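Local coordinates for BfpC (Escherichia coli, PDB 3VHJ), which is an essential membrane protein of type IV pilus biogenesis, represented here by its N-terminal cytoplasmic domain, at residues V8-S13 with A91-W96; R69-L74 with K159-K164; S84-F89 with D134-P139. The protein carries 1 engineered substitution. One frame throughout, in Å; residues are numbered along the deposited sequence.

Interaction 1 (V8-S13 with A91-W96); sequences VAVIGS and ADNELW
Asn93 lays its amide along the edge of strand 8-11 and uses both ends of it. ND2 gives a proton to Val8 O (3.0 Å), a partner that lies in the plane of the amide. OD1 takes one from Val10 N at 3.0 Å, although that N-H arrives above the carbonyl plane, 64° out of it. Further along the edge Asp92 does the same kind of work with backbone and side chain together: its N donates to Val10 O (2.8 Å), and its OD2 receives Gly12 N at 2.6 Å, on the anti side of the carboxylate. With chi1 at -65°, the carboxylate swings back beside its own backbone N, which brings both groups to the same strand edge.

The apolar contacts are lighter. Val10 CG2 packs on Asn93 CG at 3.7 Å, while Ala9 CB touches both Ala91 CB (4.1 Å) and Leu95 CD2 (4.0 Å). With an alanine in place of Asn93, Val8 O and Val10 N would probably lose these mates and Val10 CG2 its packing against the amide carbon.

Since Ala9 pairs with Tyr16 on the strand's other edge, the loop between strands 85-90 and 96-101 takes the place of a neighbouring strand here, with side-chain amide and carboxylate standing in for peptide groups.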
loop_
_atom_site.group_PDB
_atom_site.type_symbol
_atom_site.label_atom_id
_atom_site.label_comp_id
_atom_site.label_asym_id
_atom_site.label_seq_id
_atom_site.Cartn_x
_atom_site.Cartn_y
_atom_site.Cartn_z
ATOM N N VAL A 8 -8.094 4.416 5.980
ATOM C CA VAL A 8 -7.576 3.934 7.256
ATOM C C VAL A 8 -8.008 2.506 7.550
ATOM O O VAL A 8 -9.192 2.220 7.701
ATOM C CB VAL A 8 -8.018 4.852 8.422
ATOM C CG1 VAL A 8 -7.445 4.348 9.739
ATOM C CG2 VAL A 8 -7.544 6.272 8.165
ATOM N N ALA A 9 -7.035 1.608 7.646
ATOM C CA ALA A 9 -7.344 0.216 7.921
ATOM C C ALA A 9 -7.001 -0.149 9.354
ATOM O O ALA A 9 -6.112 0.446 9.961
ATOM C CB ALA A 9 -6.576 -0.687 6.955
ATOM N N VAL A 10 -7.726 -1.119 9.896
ATOM C CA VAL A 10 -7.468 -1.598 11.245
ATOM C C VAL A 10 -7.015 -3.046 11.131
ATOM O O VAL A 10 -7.663 -3.862 10.478
ATOM C CB VAL A 10 -8.731 -1.570 12.143
ATOM C CG1 VAL A 10 -8.418 -2.213 13.494
ATOM C CG2 VAL A 10 -9.204 -0.147 12.346
ATOM N N ILE A 11 -5.880 -3.351 11.743
ATOM C CA ILE A 11 -5.355 -4.706 11.743
ATOM C C ILE A 11 -4.976 -4.960 13.188
ATOM O O ILE A 11 -3.964 -4.459 13.669
ATOM C CB ILE A 11 -4.113 -4.841 10.840
ATOM C CG1 ILE A 11 -4.478 -4.468 9.402
ATOM C CG2 ILE A 11 -3.588 -6.272 10.886
ATOM C CD1 ILE A 11 -3.283 -4.328 8.483
ATOM N N GLY A 12 -5.809 -5.721 13.886
ATOM C CA GLY A 12 -5.542 -5.995 15.283
ATOM C C GLY A 12 -5.765 -4.729 16.091
ATOM O O GLY A 12 -6.828 -4.114 16.012
ATOM N N SER A 13 -4.760 -4.329 16.861
ATOM C CA SER A 13 -4.875 -3.123 17.676
ATOM C C SER A 13 -4.186 -1.942 17.008
ATOM O O SER A 13 -3.980 -0.906 17.637
ATOM C CB SER A 13 -4.246 -3.352 19.055
ATOM O OG SER A 13 -2.837 -3.508 18.956
ATOM N N ALA A 91 -9.490 -6.277 6.057
ATOM C CA ALA A 91 -8.948 -5.613 7.242
ATOM C C ALA A 91 -9.970 -5.904 8.339
ATOM O O ALA A 91 -10.994 -6.536 8.072
ATOM C CB ALA A 91 -8.823 -4.111 7.017
ATOM N N ASP A 92 -9.716 -5.446 9.559
ATOM C CA ASP A 92 -10.644 -5.714 10.654
ATOM C C ASP A 92 -11.827 -4.761 10.722
ATOM O O ASP A 92 -12.774 -5.002 11.472
ATOM C CB ASP A 92 -9.917 -5.674 12.000
ATOM C CG ASP A 92 -8.890 -6.771 12.141
ATOM O OD1 ASP A 92 -8.927 -7.727 11.343
ATOM O OD2 ASP A 92 -8.052 -6.682 13.061
ATOM N N ASN A 93 -11.786 -3.693 9.934
ATOM C CA ASN A 93 -12.848 -2.699 9.968
ATOM C C ASN A 93 -13.728 -2.574 8.721
ATOM O O ASN A 93 -13.941 -1.474 8.215
ATOM C CB ASN A 93 -12.240 -1.337 10.315
ATOM C CG ASN A 93 -11.187 -0.896 9.314
ATOM O OD1 ASN A 93 -10.475 -1.724 8.742
ATOM N ND2 ASN A 93 -11.070 0.415 9.110
ATOM N N GLU A 94 -14.244 -3.698 8.234
ATOM C CA GLU A 94 -15.134 -3.689 7.074
ATOM C C GLU A 94 -14.464 -3.126 5.827
ATOM O O GLU A 94 -15.129 -2.541 4.966
ATOM C CB GLU A 94 -16.374 -2.836 7.366
ATOM C CG GLU A 94 -16.916 -2.919 8.788
ATOM C CD GLU A 94 -17.609 -4.225 9.072
ATOM O OE1 GLU A 94 -18.299 -4.318 10.109
ATOM O OE2 GLU A 94 -17.461 -5.161 8.260
ATOM N N LEU A 95 -13.152 -3.285 5.725
ATOM C CA LEU A 95 -12.444 -2.763 4.568
ATOM C C LEU A 95 -11.647 -3.880 3.904
ATOM O O LEU A 95 -11.140 -4.771 4.580
ATOM C CB LEU A 95 -11.507 -1.638 5.019
ATOM C CG LEU A 95 -10.815 -0.747 3.990
ATOM C CD1 LEU A 95 -11.848 0.111 3.260
ATOM C CD2 LEU A 95 -9.806 0.143 4.716
ATOM N N TRP A 96 -11.549 -3.828 2.580
ATOM C CA TRP A 96 -10.787 -4.815 1.833
ATOM C C TRP A 96 -9.561 -4.150 1.246
ATOM O O TRP A 96 -9.642 -3.047 0.707
ATOM C CB TRP A 96 -11.637 -5.433 0.726
ATOM C CG TRP A 96 -12.617 -6.403 1.280
ATOM C CD1 TRP A 96 -13.851 -6.124 1.804
ATOM C CD2 TRP A 96 -12.410 -7.804 1.462
ATOM N NE1 TRP A 96 -14.419 -7.270 2.307
ATOM C CE2 TRP A 96 -13.556 -8.317 2.110
ATOM C CE3 TRP A 96 -11.363 -8.681 1.142
ATOM C CZ2 TRP A 96 -13.685 -9.667 2.444
ATOM C CZ3 TRP A 96 -11.492 -10.024 1.473
ATOM C CH2 TRP A 96 -12.647 -10.502 2.118
#

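Interaction 2 (R69-L74 with K159-K164); sequences RGQVTL and KKLKEK
Gly70 N and Leu161 O make a nearly straight bond (2.8 Å, 178° at the hydrogen), the first of three that tie these roughly antiparallel backbones around the single bridge of Val72 with Lys160. Leu161 N returns a proton to Gln71 O (2.8 Å), and Thr73 N gives one to Lys159 O (3.1 Å). That last carbonyl has a second donor, a water that also sits against Thr73 OG1. Arg69 N is met by another water at 2.9 Å, which bonds only weakly to Glu163 OE1.

The polar ends mostly look elsewhere. Glu163 OE2 pairs with Lys63, Lys162 NZ with Tyr47 OH, Lys159 NZ with Val49 O, and the Gln71 amide with Lys68 N and Gly66 O. With CG anti to the backbone N (chi1 -178°) and the chain extended beyond it, the Arg69 guanidinium reaches past Leu161 O but makes no salt bridge with Glu163; its NH1 lies 4.6 Å from Lys162 NZ, a like charge.

Leu161 CD2 meets Thr73 CG2 at 3.6 Å, and Lys160 CG lies against Val72 CG2 at 3.8 Å. The contact is therefore held chiefly by three main-chain bonds and one bridging water, while Lys159 and Lys162 reach strand 46-52.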
loop_
_atom_site.group_PDB
_atom_site.type_symbol
_atom_site.label_atom_id
_atom_site.label_comp_id
_atom_site.label_asym_id
_atom_site.label_seq_id
_atom_site.Cartn_x
_atom_site.Cartn_y
_atom_site.Cartn_z
ATOM N N ARG A 69 -1.641 13.403 9.336
ATOM C CA ARG A 69 -0.259 13.344 9.784
ATOM C C ARG A 69 -0.168 12.362 10.953
ATOM O O ARG A 69 -1.084 12.275 11.770
ATOM C CB ARG A 69 0.202 14.736 10.242
ATOM C CG ARG A 69 1.653 14.793 10.675
ATOM C CD ARG A 69 2.018 16.126 11.332
ATOM N NE ARG A 69 3.370 16.084 11.898
ATOM C CZ ARG A 69 4.494 16.086 11.182
ATOM N NH1 ARG A 69 4.449 16.135 9.859
ATOM N NH2 ARG A 69 5.668 16.025 11.792
ATOM N N GLY A 70 0.926 11.610 11.021
ATOM C CA GLY A 70 1.109 10.673 12.114
ATOM C C GLY A 70 0.653 9.242 11.892
ATOM O O GLY A 70 0.995 8.362 12.679
ATOM N N GLN A 71 -0.120 8.987 10.842
ATOM C CA GLN A 71 -0.574 7.620 10.596
ATOM C C GLN A 71 0.542 6.813 9.961
ATOM O O GLN A 71 1.245 7.299 9.074
ATOM C CB GLN A 71 -1.787 7.595 9.660
ATOM C CG GLN A 71 -3.016 8.278 10.212
ATOM C CD GLN A 71 -4.089 8.451 9.159
ATOM O OE1 GLN A 71 -3.804 8.446 7.963
ATOM N NE2 GLN A 71 -5.329 8.628 9.599
ATOM N N VAL A 72 0.713 5.582 10.429
ATOM C CA VAL A 72 1.723 4.693 9.871
ATOM C C VAL A 72 1.141 4.102 8.595
ATOM O O VAL A 72 0.016 3.597 8.606
ATOM C CB VAL A 72 2.047 3.525 10.828
ATOM C CG1 VAL A 72 3.088 2.606 10.195
ATOM C CG2 VAL A 72 2.535 4.068 12.168
ATOM N N THR A 73 1.887 4.170 7.497
ATOM C CA THR A 73 1.401 3.608 6.244
ATOM C C THR A 73 1.616 2.098 6.307
ATOM O O THR A 73 2.690 1.617 6.696
ATOM C CB THR A 73 2.140 4.196 5.025
ATOM O OG1 THR A 73 3.494 3.730 5.005
ATOM C CG2 THR A 73 2.132 5.726 5.093
ATOM N N LEU A 74 0.579 1.356 5.943
ATOM C CA LEU A 74 0.631 -0.095 5.982
ATOM C C LEU A 74 1.779 -0.682 5.170
ATOM O O LEU A 74 2.561 -1.479 5.683
ATOM C CB LEU A 74 -0.690 -0.687 5.482
ATOM C CG LEU A 74 -0.698 -2.216 5.395
ATOM C CD1 LEU A 74 -0.487 -2.800 6.787
ATOM C CD2 LEU A 74 -2.006 -2.699 4.794
ATOM N N LYS A 159 6.624 3.794 8.613
ATOM C CA LYS A 159 6.932 5.214 8.545
ATOM C C LYS A 159 5.601 5.956 8.591
ATOM O O LYS A 159 4.630 5.550 7.950
ATOM C CB LYS A 159 7.668 5.542 7.244
ATOM C CG LYS A 159 8.973 4.774 7.032
ATOM C CD LYS A 159 10.042 5.179 8.038
ATOM C CE LYS A 159 10.442 6.645 7.879
ATOM N NZ LYS A 159 11.016 6.931 6.532
ATOM N N LYS A 160 5.558 7.039 9.353
ATOM C CA LYS A 160 4.337 7.817 9.493
ATOM C C LYS A 160 4.195 8.920 8.454
ATOM O O LYS A 160 5.184 9.436 7.928
ATOM C CB LYS A 160 4.278 8.445 10.886
ATOM C CG LYS A 160 4.231 7.455 12.038
ATOM C CD LYS A 160 4.229 8.201 13.368
ATOM C CE LYS A 160 4.048 7.258 14.544
ATOM N NZ LYS A 160 5.145 6.257 14.608
ATOM N N LEU A 161 2.951 9.283 8.162
ATOM C CA LEU A 161 2.689 10.356 7.217
ATOM C C LEU A 161 3.157 11.660 7.857
ATOM O O LEU A 161 2.922 11.894 9.043
ATOM C CB LEU A 161 1.192 10.450 6.908
ATOM C CG LEU A 161 0.596 9.318 6.064
ATOM C CD1 LEU A 161 -0.899 9.559 5.837
ATOM C CD2 LEU A 161 1.320 9.260 4.733
ATOM N N LYS A 162 3.840 12.487 7.076
ATOM C CA LYS A 162 4.321 13.779 7.551
ATOM C C LYS A 162 3.515 14.815 6.783
ATOM O O LYS A 162 2.932 14.501 5.748
ATOM C CB LYS A 162 5.819 13.932 7.263
ATOM C CG LYS A 162 6.677 12.870 7.951
ATOM C CD LYS A 162 8.136 12.907 7.513
ATOM C CE LYS A 162 8.904 14.065 8.143
ATOM N NZ LYS A 162 8.415 15.396 7.696
ATOM N N GLU A 163 3.477 16.046 7.276
ATOM C CA GLU A 163 2.701 17.071 6.598
ATOM C C GLU A 163 3.538 18.261 6.141
ATOM O O GLU A 163 4.523 18.621 6.784
ATOM C CB GLU A 163 1.567 17.528 7.516
ATOM C CG GLU A 163 0.592 18.510 6.895
ATOM C CD GLU A 163 -0.769 18.454 7.565
ATOM O OE1 GLU A 163 -0.820 18.266 8.798
ATOM O OE2 GLU A 163 -1.788 18.603 6.859
ATOM N N LYS A 164 3.128 18.851 5.017
ATOM C CA LYS A 164 3.783 20.010 4.410
ATOM C C LYS A 164 4.928 19.608 3.494
ATOM O O LYS A 164 4.781 19.790 2.267
ATOM C CB LYS A 164 4.298 20.968 5.488
ATOM C CG LYS A 164 3.208 21.514 6.397
ATOM C CD LYS A 164 3.781 22.291 7.581
ATOM C CE LYS A 164 4.549 23.531 7.143
ATOM N NZ LYS A 164 5.796 23.197 6.404
HETATM O O HOH W 1 -3.153 15.786 8.866
HETATM O O HOH W 2 5.337 5.392 5.104
#

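Interaction 3 (S84-F89 with D134-P139); sequences SFCGLF and DRTYSP
Asp134 OD2 is gripped from several directions. Ser84 N donates to it at 2.9 Å, meeting the anti side of the carboxylate 27° out of its plane; Lys103 adds a salt bridge, and Ser84 OG stands nearby at weak-bond range. Ser84 OG in turn accepts Asp134 N (2.9 Å), so serine and aspartate clasp each other where the two strands begin.

From there the chains run parallel, their axes 5° apart. Ser84 O takes Arg135 N, Arg135 O takes Cys86 N, Cys86 O takes Tyr137 N (3.0 Å), and Tyr137 O takes Leu88 N (2.9 Å).

Cys86 and Thr136 share one face of the sheet, SG touching CG2 at 3.7 Å, beneath Phe123 of helix 116-127. Phe85, Arg135 and Tyr137 point from the other face. There Phe89, with CG turned beside its backbone N (chi1 -59°), sends its ring back so that CZ reaches Tyr137 CB at 3.6 Å; the two rings lie oblique to one another, centroids 5.9 Å apart. Gly87 suits this spot, because a side chain there would run into the Phe89 ring. Tyr137 OH rests over one face of the Arg135 guanidinium, 3.4 Å above its plane and toward the rim, while Arg135 NH2 is paired with Glu146. Beyond the strand's end, the ring of Pro139 crosses Leu88 at about a right angle, CD against CD2.

Helix 116-127 thus leads from strand 107-113 to strand 135-137, which is added parallel beside strand 85-90. This beta-alpha-beta connection, with sheet order 107-113, 96-101, 85-90, 135-137, is consistent with the RNase H-like fold of actin-type domains.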
loop_
_atom_site.group_PDB
_atom_site.type_symbol
_atom_site.label_atom_id
_atom_site.label_comp_id
_atom_site.label_asym_id
_atom_site.label_seq_id
_atom_site.Cartn_x
_atom_site.Cartn_y
_atom_site.Cartn_z
ATOM N N SER A 84 8.937 -10.723 -3.920
ATOM C CA SER A 84 7.774 -9.916 -4.274
ATOM C C SER A 84 6.497 -10.608 -3.804
ATOM O O SER A 84 6.490 -11.814 -3.559
ATOM C CB SER A 84 7.725 -9.717 -5.791
ATOM O OG SER A 84 7.695 -10.972 -6.458
ATOM N N PHE A 85 5.412 -9.848 -3.686
ATOM C CA PHE A 85 4.154 -10.424 -3.230
ATOM C C PHE A 85 2.978 -9.504 -3.509
ATOM O O PHE A 85 3.139 -8.294 -3.666
ATOM C CB PHE A 85 4.223 -10.689 -1.724
ATOM C CG PHE A 85 4.361 -9.432 -0.895
ATOM C CD1 PHE A 85 3.239 -8.739 -0.461
ATOM C CD2 PHE A 85 5.615 -8.926 -0.586
ATOM C CE1 PHE A 85 3.361 -7.556 0.270
ATOM C CE2 PHE A 85 5.754 -7.739 0.147
ATOM C CZ PHE A 85 4.620 -7.055 0.573
ATOM N N CYS A 86 1.792 -10.092 -3.565
ATOM C CA CYS A 86 0.574 -9.330 -3.769
ATOM C C CYS A 86 -0.512 -10.099 -3.035
ATOM O O CYS A 86 -0.311 -11.249 -2.649
ATOM C CB CYS A 86 0.229 -9.221 -5.257
ATOM S SG CYS A 86 -0.721 -10.605 -5.915
ATOM N N GLY A 87 -1.656 -9.468 -2.825
ATOM C CA GLY A 87 -2.724 -10.169 -2.143
ATOM C C GLY A 87 -3.974 -9.354 -1.919
ATOM O O GLY A 87 -3.950 -8.122 -1.967
ATOM N N LEU A 88 -5.069 -10.074 -1.700
ATOM C CA LEU A 88 -6.377 -9.503 -1.417
ATOM C C LEU A 88 -6.567 -9.856 0.058
ATOM O O LEU A 88 -6.524 -11.032 0.427
ATOM C CB LEU A 88 -7.443 -10.192 -2.271
ATOM C CG LEU A 88 -8.914 -9.905 -1.969
ATOM C CD1 LEU A 88 -9.231 -8.438 -2.194
ATOM C CD2 LEU A 88 -9.779 -10.785 -2.871
ATOM N N PHE A 89 -6.764 -8.844 0.897
ATOM C CA PHE A 89 -6.898 -9.069 2.333
ATOM C C PHE A 89 -8.024 -8.277 2.977
ATOM O O PHE A 89 -8.224 -7.107 2.671
ATOM C CB PHE A 89 -5.626 -8.636 3.068
ATOM C CG PHE A 89 -4.376 -9.339 2.635
ATOM C CD1 PHE A 89 -4.010 -10.550 3.210
ATOM C CD2 PHE A 89 -3.516 -8.744 1.717
ATOM C CE1 PHE A 89 -2.798 -11.152 2.886
ATOM C CE2 PHE A 89 -2.304 -9.340 1.387
ATOM C CZ PHE A 89 -1.944 -10.542 1.972
ATOM N N ASP A 134 6.281 -13.498 -6.342
ATOM C CA ASP A 134 6.840 -14.706 -5.754
ATOM C C ASP A 134 5.741 -15.364 -4.921
ATOM O O ASP A 134 5.614 -16.589 -4.895
ATOM C CB ASP A 134 8.053 -14.380 -4.873
ATOM C CG ASP A 134 9.286 -14.026 -5.684
ATOM O OD1 ASP A 134 9.535 -14.698 -6.705
ATOM O OD2 ASP A 134 10.020 -13.089 -5.299
ATOM N N ARG A 135 4.938 -14.536 -4.252
ATOM C CA ARG A 135 3.837 -15.022 -3.427
ATOM C C ARG A 135 2.556 -14.239 -3.703
ATOM O O ARG A 135 2.595 -13.031 -3.930
ATOM C CB ARG A 135 4.172 -14.900 -1.935
ATOM C CG ARG A 135 5.298 -15.797 -1.436
ATOM C CD ARG A 135 5.044 -17.276 -1.753
ATOM N NE ARG A 135 3.806 -17.808 -1.179
ATOM C CZ ARG A 135 3.612 -18.049 0.115
ATOM N NH1 ARG A 135 4.578 -17.808 0.994
ATOM N NH2 ARG A 135 2.454 -18.547 0.533
ATOM N N THR A 136 1.427 -14.944 -3.685
ATOM C CA THR A 136 0.119 -14.337 -3.899
ATOM C C THR A 136 -0.823 -14.854 -2.813
ATOM O O THR A 136 -0.878 -16.057 -2.551
ATOM C CB THR A 136 -0.471 -14.703 -5.279
ATOM O OG1 THR A 136 0.360 -14.173 -6.321
ATOM C CG2 THR A 136 -1.868 -14.125 -5.419
ATOM N N TYR A 137 -1.563 -13.937 -2.196
ATOM C CA TYR A 137 -2.496 -14.275 -1.128
ATOM C C TYR A 137 -3.914 -13.803 -1.422
ATOM O O TYR A 137 -4.119 -12.755 -2.038
ATOM C CB TYR A 137 -2.045 -13.630 0.183
ATOM C CG TYR A 137 -0.616 -13.906 0.544
ATOM C CD1 TYR A 137 -0.240 -15.138 1.076
ATOM C CD2 TYR A 137 0.372 -12.940 0.341
ATOM C CE1 TYR A 137 1.085 -15.403 1.400
ATOM C CE2 TYR A 137 1.702 -13.196 0.662
ATOM C CZ TYR A 137 2.049 -14.431 1.190
ATOM O OH TYR A 137 3.356 -14.703 1.506
ATOM N N SER A 138 -4.893 -14.579 -0.966
ATOM C CA SER A 138 -6.300 -14.231 -1.134
ATOM C C SER A 138 -7.121 -15.188 -0.275
ATOM O O SER A 138 -6.648 -16.260 0.088
ATOM C CB SER A 138 -6.731 -14.356 -2.602
ATOM O OG SER A 138 -6.813 -15.712 -3.008
ATOM N N PRO A 139 -8.355 -14.802 0.075
ATOM C CA PRO A 139 -9.215 -15.661 0.897
ATOM C C PRO A 139 -9.490 -17.008 0.217
ATOM O O PRO A 139 -9.414 -17.125 -1.005
ATOM C CB PRO A 139 -10.480 -14.819 1.061
ATOM C CG PRO A 139 -9.939 -13.413 1.048
ATOM C CD PRO A 139 -8.966 -13.475 -0.110
#

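Interactions 1 and 2 have centres about 17 Å apart and meet through the mixed sheet of strands 8-11, 14-17 and 72-73, whose two outermost strands they use: Val8 packs on Gln71 and Ile11 on Leu74. Interaction 3, also about 17 Å from interaction 1, lies in the other mixed sheet; Trp96, which opens strand 96-101, touches Leu88, Phe89 and Pro139. Interactions 2 and 3 are about 24 Å apart, on opposite sides of the chain's centre, and do not touch. Along the chain 8-13 comes first, then 69-74, 84-89, 91-96, 134-139 and finally 159-164. Interaction 1 connects the two mixed sheets, and interaction 2 ties strand 162-163, edge of the antiparallel sheet, to strand 72-73.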